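Local atomic coordinates of putative iron binding protein (PDB entry 1Y9U), a protein that binds ferric iron through tyrosine side chains and probably serves bacterial iron uptake as a periplasmic solute-binding protein. Residues Gly97-Leu102 with Leu300-Ile305; Asn144-Ala149 with His236-Gly241; Arg184-Gly189 with Asp218-Val223; Lys205-Glu208 with Asp212-Lys215. All coordinates share one frame; numbering follows the deposited sequence.

From the N terminus, residues 97-102, at the start of strand 100-112, open the longest loop, which interaction 1 closes at 300-305, where helix 303-318 begins. Interaction 2 (144-149 with 236-241) is nested inside it, and inside that comes interaction 3 (184-189 with 218-223), which in turn encloses interaction 4 (205-208 with 212-215); no loops cross. Interactions 1 and 2 touch: Ile-305 CG2 packs 3.5 Å from Ala-146 CB, and their strands neighbour each other in the sheet. Interactions 3 and 4 meet through Lys-205 NZ and Ile-220 O, 2.8 Å apart; the centre of interaction 3 is about 32 Å from that of interaction 1, and that of interaction 4 about 33 Å.

Interaction 1. Residues Gly97-Leu102 with Leu300-Ile305; sequences GSWYAL and LPVAEI
Apolar contact carries this pairing, and its main component joins the indole of Trp-99 to a methyl of Val-302. The six-membered ring does the touching: Trp-99 CH2 lies 3.6 Å from Val-302 CG2, and CZ3 stands a little farther from the same methyl at 4.1 Å. Val-302 approaches the indole on a slant, neither flat over the face nor squarely at the edge. A looser second component puts Trp-99 CZ2 4.4 Å from Ala-303 CB. With the CA atoms of Trp-99 and Ala-303 still 10.3 Å apart, it is the length of the indole that spans the separation. A chi1 of 56° sets CG between the backbone N and carbonyl carbon, and from there the ring reaches toward 300-305.

Within 300-305, Glu-304 N donates to Pro-301 O at 3.0 Å and Ile-305 N to Val-302 O at 2.9 Å, two i to i+3 bonds forming the first turn, which carries Val-302 and Ala-303; neither crosses to 97-102. Val-302 also has a backbone bond to Asn-91.

Further apolar neighbours of Trp-99 are Ile-64 and Val-71 of helix 64-72 and Ile-239 of strand 237-245. Because no hydrogen bond or ion pair crosses between them, the two segments meet through apolar contact alone, with little directional preference.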
# COMPACT_ATOMS: atom_id res chain seq x y z
N GLY A 97 -11.09 -13.48 -10.53
CA GLY A 97 -11.08 -13.56 -9.09
C GLY A 97 -9.83 -14.20 -8.54
O GLY A 97 -9.90 -14.88 -7.54
N SER A 98 -8.69 -13.92 -9.15
CA SER A 98 -7.42 -14.47 -8.70
C SER A 98 -6.80 -13.80 -7.43
O SER A 98 -6.13 -14.46 -6.64
CB SER A 98 -6.42 -14.46 -9.86
OG SER A 98 -6.29 -13.15 -10.40
N TRP A 99 -6.99 -12.50 -7.27
CA TRP A 99 -6.56 -11.74 -6.09
C TRP A 99 -7.40 -10.47 -6.04
O TRP A 99 -7.95 -10.04 -7.05
CB TRP A 99 -5.07 -11.36 -6.13
CG TRP A 99 -4.66 -10.61 -7.34
CD1 TRP A 99 -4.15 -11.13 -8.49
CD2 TRP A 99 -4.72 -9.20 -7.53
NE1 TRP A 99 -3.93 -10.13 -9.41
CE2 TRP A 99 -4.25 -8.93 -8.84
CE3 TRP A 99 -5.13 -8.12 -6.74
CZ2 TRP A 99 -4.19 -7.64 -9.36
CZ3 TRP A 99 -5.08 -6.85 -7.26
CH2 TRP A 99 -4.62 -6.62 -8.57
N TYR A 100 -7.51 -9.89 -4.86
CA TYR A 100 -8.33 -8.72 -4.64
C TYR A 100 -7.66 -7.75 -3.66
O TYR A 100 -7.21 -8.18 -2.61
CB TYR A 100 -9.65 -9.15 -4.01
CG TYR A 100 -10.56 -9.90 -4.93
CD1 TYR A 100 -10.52 -11.28 -5.00
CD2 TYR A 100 -11.49 -9.22 -5.70
CE1 TYR A 100 -11.39 -11.96 -5.87
CE2 TYR A 100 -12.35 -9.88 -6.55
CZ TYR A 100 -12.30 -11.22 -6.63
OH TYR A 100 -13.20 -11.85 -7.46
N ALA A 101 -7.62 -6.46 -4.00
CA ALA A 101 -7.22 -5.43 -3.03
C ALA A 101 -8.24 -5.31 -1.92
O ALA A 101 -9.44 -5.42 -2.15
CB ALA A 101 -7.04 -4.08 -3.71
N LEU A 102 -7.73 -5.08 -0.71
CA LEU A 102 -8.53 -4.80 0.48
C LEU A 102 -8.31 -3.40 1.05
O LEU A 102 -9.22 -2.88 1.71
CB LEU A 102 -8.23 -5.84 1.56
CG LEU A 102 -8.56 -7.29 1.21
CD1 LEU A 102 -8.16 -8.19 2.37
CD2 LEU A 102 -10.04 -7.49 0.90
N LEU A 300 -4.35 3.15 -13.53
CA LEU A 300 -3.43 2.09 -13.90
C LEU A 300 -3.80 0.78 -13.18
O LEU A 300 -4.02 0.78 -11.97
CB LEU A 300 -2.00 2.50 -13.50
CG LEU A 300 -0.89 1.59 -13.96
CD1 LEU A 300 -0.64 1.79 -15.46
CD2 LEU A 300 0.41 1.85 -13.20
N PRO A 301 -3.88 -0.34 -13.89
CA PRO A 301 -3.97 -1.62 -13.21
C PRO A 301 -2.75 -1.82 -12.32
O PRO A 301 -1.63 -1.68 -12.79
CB PRO A 301 -4.01 -2.63 -14.36
CG PRO A 301 -4.51 -1.85 -15.50
CD PRO A 301 -3.93 -0.48 -15.35
N VAL A 302 -2.94 -2.08 -11.03
CA VAL A 302 -1.79 -2.21 -10.14
C VAL A 302 -0.92 -3.39 -10.51
O VAL A 302 0.25 -3.43 -10.14
CB VAL A 302 -2.15 -2.24 -8.64
CG1 VAL A 302 -2.66 -0.89 -8.20
CG2 VAL A 302 -3.16 -3.36 -8.31
N ALA A 303 -1.45 -4.35 -11.26
CA ALA A 303 -0.62 -5.44 -11.76
C ALA A 303 0.57 -4.94 -12.60
O ALA A 303 1.60 -5.60 -12.62
CB ALA A 303 -1.45 -6.45 -12.54
N GLU A 304 0.41 -3.79 -13.25
CA GLU A 304 1.50 -3.13 -13.99
C GLU A 304 2.72 -2.82 -13.12
O GLU A 304 3.86 -2.80 -13.60
CB GLU A 304 1.02 -1.84 -14.68
CG GLU A 304 -0.00 -2.05 -15.79
CD GLU A 304 0.65 -2.49 -17.09
OE1 GLU A 304 0.74 -3.70 -17.31
OE2 GLU A 304 1.08 -1.62 -17.87
N ILE A 305 2.49 -2.55 -11.84
CA ILE A 305 3.59 -2.29 -10.91
C ILE A 305 4.48 -3.53 -10.80
O ILE A 305 5.70 -3.45 -10.83
CB ILE A 305 3.04 -1.85 -9.53
CG1 ILE A 305 2.40 -0.48 -9.64
CG2 ILE A 305 4.13 -1.86 -8.48
CD1 ILE A 305 1.45 -0.21 -8.50

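Interaction 2. Residues Asn144-Ala149 with His236-Gly241; sequences NTALVA and HVNISG
Leu-147 lies over the imidazole of His-236, and this is the tight part of the contact. Its CA sits 3.8 Å from the ring centroid and 16° off the ring normal, a CH-pi contact over one face. The side chain of Leu-147 extends the overlap: with CG anti to the backbone N (chi1 174°), CD1 comes down to 3.7 Å from His-236 CG. The ring thus meets both the backbone and the leucine branch, at a point where the CA atoms of Leu-147 and His-236 are 6.6 Å apart. Ile-305 of helix 303-318 packs on the same imidazole.

The segments belong to helix 142-155 and to strand 237-245, which pairs with both strand 58-62 and strand 100-112. This is consistent with the type 2 periplasmic binding protein fold, in which long strands pass between two lobes. The contact borders the iron site: the side chain of Asn-238 is about 6 Å from that of Tyr-143, which binds ferric iron in this protein, although none is bound here.

Toward Asn-238 the fit becomes looser, although every touching residue is buried: here a single atom pair bridges the segments, against many at His-236. Of Asn-238, ND2 is the atom that Ala-146 CB meets, at 3.8 Å; the same methyl also packs by the imidazole. The other end of that amide is engaged away from the helix: Asn-238 OD1 accepts a 2.8 Å hydrogen bond from Ile-239 N, with an N-H...O angle of 148°, and another from Ile-64 N. These two donors fix the amide's rotation. Beyond Asn-238 the strand draws away from the helix.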
# COMPACT_ATOMS: atom_id res chain seq x y z
N ASN A 144 9.23 2.79 -3.01
CA ASN A 144 9.77 3.59 -4.09
C ASN A 144 9.84 2.83 -5.40
O ASN A 144 9.52 3.39 -6.44
CB ASN A 144 11.13 4.17 -3.72
CG ASN A 144 11.03 5.35 -2.75
OD1 ASN A 144 10.03 6.06 -2.72
ND2 ASN A 144 12.06 5.52 -1.93
N THR A 145 10.25 1.55 -5.39
CA THR A 145 10.31 0.83 -6.66
C THR A 145 8.95 0.65 -7.27
O THR A 145 8.83 0.64 -8.48
CB THR A 145 11.00 -0.52 -6.56
OG1 THR A 145 10.30 -1.36 -5.65
CG2 THR A 145 12.43 -0.39 -6.04
N ALA A 146 7.90 0.54 -6.46
CA ALA A 146 6.56 0.46 -7.01
C ALA A 146 6.17 1.76 -7.72
O ALA A 146 5.53 1.73 -8.77
CB ALA A 146 5.56 0.14 -5.93
N LEU A 147 6.53 2.91 -7.15
CA LEU A 147 6.20 4.21 -7.75
C LEU A 147 6.95 4.37 -9.07
O LEU A 147 6.40 4.81 -10.07
CB LEU A 147 6.54 5.37 -6.78
CG LEU A 147 6.38 6.79 -7.34
CD1 LEU A 147 4.96 7.08 -7.72
CD2 LEU A 147 6.90 7.83 -6.32
N VAL A 148 8.23 3.99 -9.06
CA VAL A 148 9.07 4.02 -10.26
C VAL A 148 8.50 3.11 -11.35
O VAL A 148 8.46 3.48 -12.51
CB VAL A 148 10.55 3.68 -9.93
CG1 VAL A 148 11.42 3.60 -11.20
CG2 VAL A 148 11.09 4.75 -8.97
N ALA A 149 8.04 1.93 -10.96
CA ALA A 149 7.44 0.99 -11.92
C ALA A 149 6.19 1.58 -12.56
O ALA A 149 5.99 1.49 -13.77
CB ALA A 149 7.13 -0.35 -11.26
N HIS A 236 -0.61 7.50 -7.06
CA HIS A 236 -0.05 6.17 -6.97
C HIS A 236 -0.49 5.48 -5.69
O HIS A 236 -0.32 6.02 -4.60
CB HIS A 236 1.48 6.23 -6.97
CG HIS A 236 2.12 4.89 -6.82
ND1 HIS A 236 2.72 4.43 -5.66
CD2 HIS A 236 2.20 3.88 -7.70
CE1 HIS A 236 3.16 3.20 -5.86
NE2 HIS A 236 2.86 2.85 -7.10
N VAL A 237 -0.99 4.26 -5.83
CA VAL A 237 -1.30 3.41 -4.70
C VAL A 237 -0.68 2.02 -4.86
O VAL A 237 -0.64 1.44 -5.95
CB VAL A 237 -2.83 3.27 -4.43
CG1 VAL A 237 -3.48 4.63 -4.28
CG2 VAL A 237 -3.54 2.41 -5.48
N ASN A 238 -0.13 1.52 -3.76
CA ASN A 238 0.04 0.07 -3.63
C ASN A 238 -1.15 -0.42 -2.77
O ASN A 238 -2.04 0.35 -2.42
CB ASN A 238 1.43 -0.37 -3.10
CG ASN A 238 1.89 -1.76 -3.61
OD1 ASN A 238 1.09 -2.64 -3.86
ND2 ASN A 238 3.22 -1.91 -3.83
N ILE A 239 -1.16 -1.70 -2.45
CA ILE A 239 -2.31 -2.29 -1.79
C ILE A 239 -1.94 -3.29 -0.73
O ILE A 239 -0.85 -3.83 -0.73
CB ILE A 239 -3.22 -3.00 -2.83
CG1 ILE A 239 -2.49 -4.18 -3.49
CG2 ILE A 239 -3.77 -2.01 -3.85
CD1 ILE A 239 -3.42 -5.05 -4.36
N SER A 240 -2.88 -3.56 0.16
CA SER A 240 -2.94 -4.87 0.81
C SER A 240 -4.02 -5.67 0.10
O SER A 240 -4.89 -5.11 -0.55
CB SER A 240 -3.24 -4.78 2.31
OG SER A 240 -4.62 -4.49 2.53
N GLY A 241 -3.98 -6.99 0.23
CA GLY A 241 -4.96 -7.79 -0.48
C GLY A 241 -4.92 -9.24 -0.10
O GLY A 241 -4.19 -9.64 0.79

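Interaction 3. Residues Arg184-Gly189 with Asp218-Val223; sequences RDILGG and DAIKVV
Ala-219 has the most surface buried here, and its methyl meets Leu-187 at the end of helix 179-187. Ala-219 CB lies 3.8 Å from Leu-187 CB and 3.9 Å from Leu-187 CD1, so it rests against both the root and one branch of the leucine. The CA atoms of this pair are only 5.5 Å apart, a spacing that a small side chain permits.

Ile-186 and Ile-220 make the deeper half. Their side chains cross at about a right angle, and the gamma methyls do most of the touching: CG2 of Ile-186 is 3.9 Å from CG2 of Ile-220, while CD1 of Ile-186 stands 4.1 Å from that same methyl. Ile-186 sends CG2 anti to its backbone N and CG1 beside it (chi1 -69°), spreading the two arms around the Ile-220 methyl. Tyr-110 of strand 100-112 packs on both isoleucines, while Val-201 of helix 198-206 touches Ile-220.

Just past these residues the helix stops in a Schellman motif: Gly-189 takes positive phi (81°), and one of the two bonds back into the last turn runs from its N to Ile-186 O at 3.0 Å. The contact therefore sets a helix C-terminus on the entry to strand 220-223.

Polar groups keep to other directions, as in the side-on salt bridge of Arg-184 with Asp-185. What joins the two segments is aliphatic: buried at the isoleucines and open to solvent at Leu-187, its cohesion comes from aliphatic carbons in van der Waals contact, without a directional bond across.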
# COMPACT_ATOMS: atom_id res chain seq x y z
N ARG A 184 10.15 14.12 10.21
CA ARG A 184 11.17 14.56 11.16
C ARG A 184 12.06 15.64 10.54
O ARG A 184 12.33 16.68 11.16
CB ARG A 184 12.04 13.39 11.59
CG ARG A 184 13.15 13.76 12.55
CD ARG A 184 14.17 12.69 12.69
NE ARG A 184 14.91 12.52 11.44
CZ ARG A 184 15.75 11.54 11.19
NH1 ARG A 184 15.98 10.59 12.10
NH2 ARG A 184 16.36 11.52 10.02
N ASP A 185 12.49 15.40 9.31
CA ASP A 185 13.47 16.28 8.69
C ASP A 185 12.84 17.54 8.10
O ASP A 185 13.49 18.57 7.99
CB ASP A 185 14.27 15.51 7.65
CG ASP A 185 15.23 14.51 8.29
OD1 ASP A 185 15.48 14.58 9.54
OD2 ASP A 185 15.79 13.66 7.58
N ILE A 186 11.56 17.49 7.77
CA ILE A 186 10.85 18.72 7.44
C ILE A 186 10.72 19.60 8.69
O ILE A 186 10.99 20.82 8.64
CB ILE A 186 9.47 18.42 6.79
CG1 ILE A 186 9.67 17.82 5.40
CG2 ILE A 186 8.65 19.70 6.71
CD1 ILE A 186 8.42 17.20 4.78
N LEU A 187 10.37 18.98 9.82
CA LEU A 187 10.33 19.70 11.09
C LEU A 187 11.68 20.33 11.40
O LEU A 187 11.75 21.49 11.85
CB LEU A 187 9.90 18.76 12.21
CG LEU A 187 9.99 19.34 13.63
CD1 LEU A 187 9.21 20.63 13.75
CD2 LEU A 187 9.54 18.30 14.64
N GLY A 188 12.74 19.57 11.14
CA GLY A 188 14.09 20.01 11.43
C GLY A 188 14.63 21.02 10.42
O GLY A 188 15.74 21.52 10.62
N GLY A 189 13.88 21.33 9.37
CA GLY A 189 14.30 22.34 8.40
C GLY A 189 15.29 21.86 7.36
O GLY A 189 15.77 22.70 6.59
N ASP A 218 2.41 17.29 13.33
CA ASP A 218 1.94 18.66 13.34
C ASP A 218 2.76 19.54 12.39
O ASP A 218 2.27 20.60 11.96
CB ASP A 218 2.01 19.27 14.74
CG ASP A 218 0.86 18.90 15.62
OD1 ASP A 218 -0.05 18.13 15.24
OD2 ASP A 218 0.79 19.39 16.78
N ALA A 219 3.99 19.14 12.07
CA ALA A 219 4.88 19.95 11.25
C ALA A 219 4.54 19.93 9.77
O ALA A 219 5.06 20.77 9.02
CB ALA A 219 6.29 19.47 11.43
N ILE A 220 3.70 18.99 9.33
CA ILE A 220 3.49 18.71 7.92
C ILE A 220 2.01 18.71 7.55
O ILE A 220 1.11 18.59 8.38
CB ILE A 220 4.13 17.35 7.48
CG1 ILE A 220 3.50 16.14 8.18
CG2 ILE A 220 5.63 17.39 7.74
CD1 ILE A 220 3.76 14.83 7.45
N LYS A 221 1.79 18.82 6.26
CA LYS A 221 0.53 18.53 5.63
C LYS A 221 0.78 17.57 4.47
O LYS A 221 1.92 17.38 4.02
CB LYS A 221 -0.14 19.80 5.11
CG LYS A 221 0.63 20.56 4.03
CD LYS A 221 -0.03 21.88 3.65
CE LYS A 221 0.86 22.65 2.74
NZ LYS A 221 0.28 23.98 2.41
N VAL A 222 -0.29 16.95 4.00
CA VAL A 222 -0.24 16.04 2.87
C VAL A 222 -0.75 16.73 1.61
O VAL A 222 -1.82 17.36 1.60
CB VAL A 222 -1.07 14.77 3.15
CG1 VAL A 222 -1.34 13.97 1.89
CG2 VAL A 222 -0.38 13.92 4.19
N VAL A 223 0.01 16.59 0.54
CA VAL A 223 -0.47 16.87 -0.81
C VAL A 223 -0.33 15.56 -1.58
O VAL A 223 0.75 14.97 -1.59
CB VAL A 223 0.33 18.00 -1.49
CG1 VAL A 223 -0.07 18.17 -2.94
CG2 VAL A 223 0.11 19.30 -0.74

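Interaction 4. Residues Lys205-Glu208 with Asp212-Lys215; sequences KNAE and DARK
The short loop joining the end of helix 198-206 to the start of helix 212-218, on the protein surface, is drawn together by Arg-214 and a pair of alanines. Arg-214 NH1 donates to Ala-207 O at 2.9 Å, with an N-H...O angle of 160°. The nitrogen lies nearly along the C=O axis, and the carbonyl oxygen sits at the guanidinium edge, 7° out of its plane. A second carbonyl, Lys-205 O, lies over one face of the group, 3.2 Å from Arg-214 NH1, but at an angle too poor for a hydrogen bond.

The chain gets there by extending and then folding: CG is anti to the backbone N, and a bend at chi2 (54°) turns the group back toward the two carbonyls. Its aliphatic root is pressed close too, with Arg-214 CB 3.4 Å from Glu-208 O. Beside it, Ala-207 CB meets Ala-213 CB at 3.7 Å, the apolar part of the contact.

Other polar atoms have partners outside the segments. Arg-214 NE forms a salt bridge with Asp-218, while Lys-205 NZ bonds to Gly-217 O. Thr-211 OG1 is hydrogen-bonded to both Glu-208 O and Arg-214 N within the turn.

With one edge nitrogen on a backbone oxygen and NE on a carboxylate, the guanidinium is fixed in rotation; its positive charge would be partly offset by Asp-218 and by the carbonyl dipoles around it.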
# COMPACT_ATOMS: atom_id res chain seq x y z
N LYS A 205 -0.31 12.07 13.16
CA LYS A 205 -1.26 13.11 13.54
C LYS A 205 -2.27 12.63 14.58
O LYS A 205 -2.80 13.44 15.35
CB LYS A 205 -1.97 13.70 12.32
CG LYS A 205 -1.07 14.57 11.47
CD LYS A 205 -1.79 15.22 10.30
CE LYS A 205 -0.91 16.22 9.50
NZ LYS A 205 -0.78 17.54 10.16
N ASN A 206 -2.50 11.31 14.63
CA ASN A 206 -3.36 10.73 15.66
C ASN A 206 -2.61 10.43 16.95
O ASN A 206 -3.24 10.06 17.96
CB ASN A 206 -4.07 9.48 15.15
CG ASN A 206 -5.30 9.80 14.36
OD1 ASN A 206 -6.25 10.40 14.88
ND2 ASN A 206 -5.31 9.41 13.09
N ALA A 207 -1.29 10.57 16.95
CA ALA A 207 -0.52 10.39 18.17
C ALA A 207 -0.86 11.51 19.16
O ALA A 207 -1.24 12.62 18.78
CB ALA A 207 0.98 10.34 17.88
N GLU A 208 -0.70 11.22 20.44
CA GLU A 208 -1.10 12.22 21.42
C GLU A 208 -0.07 13.32 21.56
O GLU A 208 1.12 13.11 21.38
CB GLU A 208 -1.40 11.59 22.77
CG GLU A 208 -0.20 11.06 23.50
CD GLU A 208 -0.56 10.42 24.83
OE1 GLU A 208 -1.52 10.89 25.49
OE2 GLU A 208 0.09 9.44 25.20
N ASP A 212 6.97 12.67 20.31
CA ASP A 212 7.67 13.09 19.10
C ASP A 212 6.84 12.80 17.84
O ASP A 212 6.83 13.62 16.93
CB ASP A 212 9.09 12.49 19.01
CG ASP A 212 10.13 13.34 19.74
OD1 ASP A 212 10.01 14.59 19.77
OD2 ASP A 212 11.12 12.84 20.26
N ALA A 213 6.11 11.69 17.80
CA ALA A 213 5.28 11.38 16.66
C ALA A 213 4.31 12.51 16.33
O ALA A 213 4.22 12.92 15.17
CB ALA A 213 4.52 10.07 16.87
N ARG A 214 3.61 13.04 17.33
CA ARG A 214 2.66 14.12 17.10
C ARG A 214 3.38 15.41 16.71
O ARG A 214 2.84 16.20 15.93
CB ARG A 214 1.74 14.31 18.31
CG ARG A 214 0.70 15.39 18.16
CD ARG A 214 -0.18 15.25 16.93
NE ARG A 214 -1.23 16.26 16.94
CZ ARG A 214 -2.42 16.14 17.51
NH1 ARG A 214 -2.78 15.02 18.11
NH2 ARG A 214 -3.25 17.17 17.46
N LYS A 215 4.57 15.65 17.24
CA LYS A 215 5.33 16.83 16.85
C LYS A 215 5.67 16.78 15.36
O LYS A 215 5.56 17.77 14.64
CB LYS A 215 6.59 16.94 17.72
CG LYS A 215 7.33 18.22 17.58
CD LYS A 215 8.48 18.25 18.59
CE LYS A 215 9.12 19.59 18.68
NZ LYS A 215 10.08 19.60 19.83